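Long-range contacts in lipoprotein (Colwellia psychrerythraea, PDB 3O0Y), which is a putative lipoprotein of unknown function, probably exported and anchored to a membrane by lipid, whose DUF885 family belongs to a clan of metallopeptidase-like proteins: residues A[312-317]-A[501-506]; A[507-511]-A[542-546]; A[511-515]-A[549-554]. One frame throughout, in Å; residues are numbered along the deposited sequence.

Contact 1: residues A[312-317]-A[501-506]. With SO4 (sulfate ion), chain D.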
# COMPACT_ATOMS: atom_id res chain seq x y z
N GLU A 312 7.53 -3.61 -22.42
CA GLU A 312 7.15 -2.24 -21.96
C GLU A 312 8.38 -1.34 -21.69
O GLU A 312 8.35 -0.14 -21.98
CB GLU A 312 6.28 -2.32 -20.71
CG GLU A 312 4.87 -2.75 -21.03
CD GLU A 312 4.09 -1.62 -21.79
OE1 GLU A 312 3.78 -0.62 -21.12
OE2 GLU A 312 3.97 -1.69 -23.05
N VAL A 313 9.44 -1.91 -21.16
CA VAL A 313 10.69 -1.15 -20.91
C VAL A 313 11.20 -0.67 -22.24
O VAL A 313 11.61 0.49 -22.35
CB VAL A 313 11.76 -2.04 -20.18
CG1 VAL A 313 13.15 -1.46 -20.36
CG2 VAL A 313 11.39 -2.25 -18.62
N ALA A 314 11.17 -1.51 -23.28
CA ALA A 314 11.69 -1.12 -24.58
C ALA A 314 10.83 -0.01 -25.12
O ALA A 314 11.34 0.99 -25.67
CB ALA A 314 11.73 -2.30 -25.55
N ARG A 315 9.51 -0.15 -24.97
CA ARG A 315 8.58 0.80 -25.60
C ARG A 315 8.72 2.19 -24.96
O ARG A 315 8.91 3.19 -25.63
CB ARG A 315 7.15 0.33 -25.43
CG ARG A 315 6.12 1.29 -26.03
CD ARG A 315 4.69 0.88 -25.73
NE ARG A 315 4.33 0.97 -24.30
CZ ARG A 315 4.04 2.07 -23.61
NH1 ARG A 315 4.01 3.28 -24.18
NH2 ARG A 315 3.68 1.93 -22.35
N ILE A 316 8.69 2.20 -23.64
CA ILE A 316 8.67 3.49 -22.88
C ILE A 316 10.03 4.20 -23.04
O ILE A 316 10.10 5.43 -23.24
CB ILE A 316 8.33 3.26 -21.42
CG1 ILE A 316 6.91 2.68 -21.26
CG2 ILE A 316 8.38 4.63 -20.63
CD1 ILE A 316 6.73 2.08 -19.84
N SER A 317 11.11 3.44 -22.93
CA SER A 317 12.47 3.94 -23.16
C SER A 317 12.58 4.62 -24.51
O SER A 317 13.16 5.76 -24.66
CB SER A 317 13.49 2.77 -23.11
OG SER A 317 13.62 2.56 -21.75
N GLU A 501 6.56 5.63 -15.22
CA GLU A 501 5.90 4.51 -15.93
C GLU A 501 6.91 3.38 -16.21
O GLU A 501 6.65 2.18 -15.99
CB GLU A 501 5.24 5.00 -17.19
CG GLU A 501 4.34 3.90 -17.79
CD GLU A 501 3.82 4.22 -19.17
OE1 GLU A 501 3.87 5.40 -19.61
OE2 GLU A 501 3.23 3.27 -19.79
N LEU A 502 8.08 3.83 -16.69
CA LEU A 502 9.24 2.98 -16.94
C LEU A 502 9.61 2.24 -15.68
O LEU A 502 9.83 1.03 -15.73
CB LEU A 502 10.41 3.82 -17.44
CG LEU A 502 11.68 2.98 -17.70
CD1 LEU A 502 11.52 1.85 -18.72
CD2 LEU A 502 12.79 3.97 -18.16
N PHE A 503 9.57 2.92 -14.54
CA PHE A 503 9.95 2.30 -13.28
C PHE A 503 9.01 1.12 -12.99
O PHE A 503 9.45 0.07 -12.52
CB PHE A 503 9.91 3.37 -12.18
CG PHE A 503 10.57 2.96 -10.92
CD1 PHE A 503 11.91 3.17 -10.76
CD2 PHE A 503 9.87 2.33 -9.93
CE1 PHE A 503 12.59 2.77 -9.56
CE2 PHE A 503 10.52 1.93 -8.73
CZ PHE A 503 11.87 2.17 -8.55
N ARG A 504 7.73 1.31 -13.26
CA ARG A 504 6.76 0.30 -13.00
C ARG A 504 6.81 -0.87 -14.02
O ARG A 504 6.48 -1.99 -13.68
CB ARG A 504 5.37 0.87 -12.85
CG ARG A 504 5.11 1.37 -11.46
CD ARG A 504 5.03 2.77 -11.38
NE ARG A 504 5.05 3.31 -10.00
CZ ARG A 504 5.91 4.19 -9.59
NH1 ARG A 504 6.93 4.56 -10.40
NH2 ARG A 504 5.82 4.63 -8.34
N ALA A 505 7.28 -0.62 -15.23
CA ALA A 505 7.56 -1.68 -16.18
C ALA A 505 8.78 -2.49 -15.70
O ALA A 505 8.76 -3.74 -15.73
CB ALA A 505 7.77 -1.06 -17.56
N VAL A 506 9.81 -1.79 -15.26
CA VAL A 506 10.96 -2.48 -14.66
C VAL A 506 10.55 -3.40 -13.53
O VAL A 506 11.13 -4.50 -13.37
CB VAL A 506 12.08 -1.48 -14.24
CG1 VAL A 506 13.19 -2.14 -13.41
CG2 VAL A 506 12.69 -0.84 -15.52
S SO4 D . 4.70 3.03 -5.02
O1 SO4 D . 4.66 3.07 -6.51
O2 SO4 D . 4.72 4.37 -4.54
O3 SO4 D . 3.48 2.42 -4.44
O4 SO4 D . 5.76 2.16 -4.57
O HOH W 1 3.44 5.43 -22.29
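Val313 on helix 302-326 faces Ala505 on helix 491-515 in an antiparallel helix pair, the local axes 8.9 Å apart at an angle of 165°. An apolar seam runs between them, bordered by a salt-bridge network of Glu312, Arg315 and Glu501. Ala505, with only a methyl, is consistent with the 5.7 Å approach of Val313 CA and Ala505 CA. Val313 CG2 meets Val506 CG2 at 3.6 Å, while Val313 CG1 lies near Leu502 CD1. Ile316 lays CD1 against Glu501 CG at 3.6 Å and its CG2 branch against Leu502 CB. At the polar border, Arg315 grips Glu312 side-on, with NE bonded to OE2 and NH2 bonded to OE1 at 2.8 Å. The same NH2 reaches across to Glu501 OE2 at 2.9 Å, a bent bond of 139° that arrives from above the carboxylate plane. Glu501 gets there with CG anti to its backbone N (chi1 -169°) and an extended chain. A water joins Arg315 NH1 to Glu501 OE1. The two carboxylates lie close, but Arg315 and Lys557 pair with both, which probably offsets their repulsion. A leucine in place of Glu501 would probably leave Arg315 and Lys557 each short of one carboxylate partner and the bridging water without its acceptor. Helix 555-574 packs beside this charged border and contributes Lys557; helix 521-532 covers Val313 and Val506.

Contact 2: residues A[507-511]-A[542-546]. With SO4 (sulfate ion), chain D.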
# COMPACT_ATOMS: atom_id res chain seq x y z
N ARG A 507 9.58 -2.97 -12.70
CA ARG A 507 9.05 -3.80 -11.64
C ARG A 507 8.57 -5.15 -12.12
O ARG A 507 8.83 -6.15 -11.47
CB ARG A 507 7.94 -3.08 -10.88
CG ARG A 507 8.43 -2.07 -9.93
CD ARG A 507 7.30 -1.42 -9.12
NE ARG A 507 7.82 -0.64 -8.01
CZ ARG A 507 7.13 0.33 -7.38
NH1 ARG A 507 5.86 0.58 -7.69
NH2 ARG A 507 7.72 1.03 -6.40
N LEU A 508 7.92 -5.21 -13.27
CA LEU A 508 7.49 -6.53 -13.83
C LEU A 508 8.70 -7.44 -14.09
O LEU A 508 8.71 -8.68 -13.82
CB LEU A 508 6.74 -6.33 -15.15
CG LEU A 508 5.39 -5.59 -15.06
CD1 LEU A 508 4.80 -5.72 -16.48
CD2 LEU A 508 4.45 -6.20 -13.98
N VAL A 509 9.77 -6.82 -14.60
CA VAL A 509 10.96 -7.56 -14.95
C VAL A 509 11.70 -8.07 -13.70
O VAL A 509 12.13 -9.26 -13.59
CB VAL A 509 11.90 -6.73 -15.80
CG1 VAL A 509 13.15 -7.56 -16.12
CG2 VAL A 509 11.27 -6.28 -17.12
N VAL A 510 11.91 -7.16 -12.74
CA VAL A 510 12.72 -7.50 -11.57
C VAL A 510 11.97 -8.40 -10.53
O VAL A 510 12.60 -9.22 -9.84
CB VAL A 510 13.38 -6.26 -10.85
CG1 VAL A 510 14.40 -5.54 -11.82
CG2 VAL A 510 12.35 -5.32 -10.29
N ASP A 511 10.65 -8.23 -10.39
CA ASP A 511 9.94 -9.07 -9.39
C ASP A 511 9.88 -10.49 -9.90
O ASP A 511 10.22 -11.43 -9.17
CB ASP A 511 8.55 -8.50 -9.12
CG ASP A 511 7.83 -9.19 -7.98
OD1 ASP A 511 8.10 -8.85 -6.82
OD2 ASP A 511 7.05 -10.11 -8.27
N GLU A 542 14.07 -0.56 -2.96
CA GLU A 542 13.05 -1.16 -3.77
C GLU A 542 13.26 -2.66 -3.94
O GLU A 542 12.34 -3.49 -3.76
CB GLU A 542 13.00 -0.50 -5.13
CG GLU A 542 12.59 0.93 -5.11
CD GLU A 542 11.14 1.13 -4.86
OE1 GLU A 542 10.28 0.33 -5.34
OE2 GLU A 542 10.88 2.10 -4.14
N ILE A 543 14.46 -3.04 -4.36
CA ILE A 543 14.73 -4.48 -4.58
C ILE A 543 14.50 -5.27 -3.26
O ILE A 543 13.85 -6.31 -3.26
CB ILE A 543 16.18 -4.73 -5.13
CG1 ILE A 543 16.31 -4.11 -6.52
CG2 ILE A 543 16.56 -6.29 -5.05
CD1 ILE A 543 15.19 -4.42 -7.54
N GLU A 544 14.93 -4.74 -2.11
CA GLU A 544 14.67 -5.43 -0.84
C GLU A 544 13.18 -5.48 -0.46
O GLU A 544 12.71 -6.43 0.12
CB GLU A 544 15.53 -4.87 0.30
CG GLU A 544 17.08 -5.08 -0.05
CD GLU A 544 18.06 -4.59 0.98
OE1 GLU A 544 17.60 -4.18 2.07
OE2 GLU A 544 19.29 -4.73 0.74
N ARG A 545 12.44 -4.45 -0.81
CA ARG A 545 10.99 -4.45 -0.69
C ARG A 545 10.41 -5.62 -1.52
O ARG A 545 9.56 -6.37 -1.01
CB ARG A 545 10.41 -3.11 -1.19
CG ARG A 545 8.96 -3.15 -1.59
CD ARG A 545 8.53 -1.77 -2.13
NE ARG A 545 7.32 -1.87 -2.90
CZ ARG A 545 6.68 -0.81 -3.36
NH1 ARG A 545 5.61 -0.97 -4.08
NH2 ARG A 545 7.17 0.40 -3.10
N TYR A 546 10.84 -5.76 -2.76
CA TYR A 546 10.24 -6.78 -3.68
C TYR A 546 10.51 -8.16 -3.14
O TYR A 546 9.68 -9.09 -3.23
CB TYR A 546 10.75 -6.67 -5.11
CG TYR A 546 10.57 -5.28 -5.71
CD1 TYR A 546 9.61 -4.40 -5.27
CD2 TYR A 546 11.43 -4.84 -6.67
CE1 TYR A 546 9.54 -3.12 -5.82
CE2 TYR A 546 11.35 -3.56 -7.22
CZ TYR A 546 10.44 -2.73 -6.78
OH TYR A 546 10.45 -1.43 -7.35
S SO4 D . 4.70 3.03 -5.02
O1 SO4 D . 4.66 3.07 -6.51
O2 SO4 D . 4.72 4.37 -4.54
O3 SO4 D . 3.48 2.42 -4.44
O4 SO4 D . 5.76 2.16 -4.57
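Arg507 and Tyr546 join two crossing helices, 491-515 and 536-548, whose local axes stand 60° apart and 10.9 Å from each other. A salt-bridge network lies along one side of the contact. Arg507 and Glu542 form its close bridge; Arg545 joins only by a long, charge-only pairing with Glu542. The close-fitting part is centred on Tyr546. Val510 puts CG2 3.7 Å from Tyr546 CE2, and Asp511 OD1 packs near Tyr546 CB. The Arg507 chain is extended from CG to NE, which carries the guanidinium past the phenol, nearly at right angles to the ring. NE gives Tyr546 OH a straight bond of 2.8 Å, in the guanidinium plane. NH2 binds Glu542 OE1 on its syn side at 2.9 Å, and Tyr546 OH adds a weak bond to that oxygen. The fit is slacker where Val510 CG2 meets Ile543 CD1 at 4.1 Å. The other side is polar, with Glu542 and Arg545 partly exposed, and holds a sulfate ion, probably from the crystallisation liquor. Arg545 lies over one face of the Arg507 guanidinium, and the two guanidinium cations converge on the anion, which probably offsets their like charges. Arg504 and Tyr556 complete the sulfate site. Its oxygen O4 takes hydrogen bonds from both arginines of this contact: Arg507 NH2 at 2.9 Å and Arg545 NH2 at 2.7 Å.

Contact 3: residues A[511-515]-A[549-554]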
# COMPACT_ATOMS: atom_id res chain seq x y z
N ASP A 511 10.65 -8.23 -10.39
CA ASP A 511 9.94 -9.07 -9.39
C ASP A 511 9.88 -10.49 -9.90
O ASP A 511 10.22 -11.43 -9.17
CB ASP A 511 8.55 -8.50 -9.12
CG ASP A 511 7.83 -9.19 -7.98
OD1 ASP A 511 8.10 -8.85 -6.82
OD2 ASP A 511 7.05 -10.11 -8.27
N THR A 512 9.53 -10.65 -11.19
CA THR A 512 9.56 -12.01 -11.79
C THR A 512 11.02 -12.52 -11.85
O THR A 512 11.30 -13.71 -11.72
CB THR A 512 8.93 -12.04 -13.15
OG1 THR A 512 9.53 -11.05 -14.03
CG2 THR A 512 7.44 -11.76 -13.10
N GLY A 513 11.96 -11.59 -12.11
CA GLY A 513 13.42 -11.90 -12.11
C GLY A 513 13.85 -12.58 -10.83
O GLY A 513 14.37 -13.71 -10.87
N LEU A 514 13.67 -11.89 -9.73
CA LEU A 514 14.02 -12.41 -8.40
C LEU A 514 13.27 -13.68 -8.03
O LEU A 514 13.87 -14.62 -7.51
CB LEU A 514 13.65 -11.35 -7.36
CG LEU A 514 14.52 -10.12 -7.31
CD1 LEU A 514 13.72 -8.97 -6.59
CD2 LEU A 514 15.84 -10.36 -6.61
N HIS A 515 11.96 -13.70 -8.23
CA HIS A 515 11.14 -14.71 -7.57
C HIS A 515 10.92 -15.96 -8.41
O HIS A 515 10.58 -17.01 -7.87
CB HIS A 515 9.80 -14.09 -7.19
CG HIS A 515 9.94 -13.09 -6.06
ND1 HIS A 515 10.53 -13.43 -4.86
CD2 HIS A 515 9.65 -11.77 -5.99
CE1 HIS A 515 10.52 -12.38 -4.06
NE2 HIS A 515 9.98 -11.36 -4.72
N TRP A 549 7.98 -8.67 -0.35
CA TRP A 549 6.59 -8.60 -0.86
C TRP A 549 6.42 -9.21 -2.25
O TRP A 549 6.02 -8.55 -3.19
CB TRP A 549 6.11 -7.15 -0.95
CG TRP A 549 5.97 -6.42 0.30
CD1 TRP A 549 5.96 -6.91 1.58
CD2 TRP A 549 5.72 -5.01 0.42
NE1 TRP A 549 5.77 -5.89 2.48
CE2 TRP A 549 5.63 -4.72 1.80
CE3 TRP A 549 5.59 -3.96 -0.49
CZ2 TRP A 549 5.42 -3.43 2.26
CZ3 TRP A 549 5.41 -2.68 -0.03
CH2 TRP A 549 5.29 -2.43 1.34
N PRO A 550 6.78 -10.48 -2.44
CA PRO A 550 6.62 -11.08 -3.75
C PRO A 550 5.27 -10.89 -4.40
O PRO A 550 4.22 -11.14 -3.82
CB PRO A 550 6.90 -12.58 -3.52
CG PRO A 550 7.27 -12.70 -2.14
CD PRO A 550 6.92 -11.46 -1.39
N GLY A 551 5.32 -10.40 -5.64
CA GLY A 551 4.18 -10.16 -6.50
C GLY A 551 3.54 -8.80 -6.41
O GLY A 551 2.79 -8.41 -7.35
N GLN A 552 3.73 -8.10 -5.31
CA GLN A 552 3.06 -6.82 -5.04
C GLN A 552 3.45 -5.82 -6.13
O GLN A 552 2.56 -5.05 -6.56
CB GLN A 552 3.27 -6.27 -3.63
CG GLN A 552 2.43 -5.02 -3.29
CD GLN A 552 2.88 -3.71 -3.87
OE1 GLN A 552 4.09 -3.49 -4.05
NE2 GLN A 552 1.92 -2.75 -4.08
N ALA A 553 4.69 -5.86 -6.61
CA ALA A 553 5.17 -4.91 -7.59
C ALA A 553 4.56 -5.14 -8.93
O ALA A 553 4.73 -4.31 -9.84
CB ALA A 553 6.74 -5.01 -7.75
N LEU A 554 3.88 -6.28 -9.13
CA LEU A 554 3.26 -6.59 -10.42
C LEU A 554 1.94 -5.82 -10.67
O LEU A 554 1.55 -5.62 -11.82
CB LEU A 554 3.03 -8.10 -10.53
CG LEU A 554 4.23 -8.97 -10.31
CD1 LEU A 554 3.74 -10.46 -10.42
CD2 LEU A 554 5.41 -8.71 -11.26
O HOH W 2 7.02 -7.04 -5.16
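Asp511 and Gly551 mark the nearest backbone approach, with CA atoms 6.5 Å apart, where the last turn of helix 491-515 meets residues 549-554. This loop links helix 536-548 to helix 555-574 and opens with a type II beta turn, 549-552, closed by Gln552 N to Trp549 O. Gly551 holds its third position, where the positive phi favours glycine. Asp511 swings its carboxylate toward the loop with CG opposite the backbone N (chi1 -173°). Gly551 N-H points more nearly at Asp511 OD1 (3.4 Å, 160°), while OD2 is closer at 3.2 Å but off-line; both bonds are weak. The stronger partner of OD2 is Tyr288 OH. A water gives OD1 a shorter bond of 2.7 Å; it also donates to Trp549 O and accepts from Ala553 N, so it ties the beta turn to the helix. Leu554 packs CD2 against Asp511 CB at 3.8 Å, lies beside OD2 and touches Thr512 CG2. At the helix end, His515 is sandwiched between Leu514 CB and Pro550. Its NE2 is bonded to Tyr546 O and its ND1 to the backbone N of Ile278, which should fix the turn of the ring. Pro550 CB makes the CH-pi contact, 3.6 Å from the centroid of the His515 ring and 13° off its normal.

All three contacts lie along helix 491-515, in the order 501-506, 507-511 and 511-515. Contact 1 joins it to the earlier helix 302-326. Contacts 2 and 3 join it to later chain, first helix 536-548 and then the loop that follows. The centres of contacts 1 and 2 are about 13 Å apart, those of 2 and 3 about 5 Å, and those of 1 and 3 about 16 Å. Phe503 bridges the first pair by packing on Tyr546 and Glu542, and both share the sulfate through Arg504, Arg507 and Arg545. Asp511 belongs to contacts 2 and 3, and Arg545 bonds to Gln552 between them. Helix 491-515 thus joins a distant helix in contact 1 and nearer chain in contacts 2 and 3.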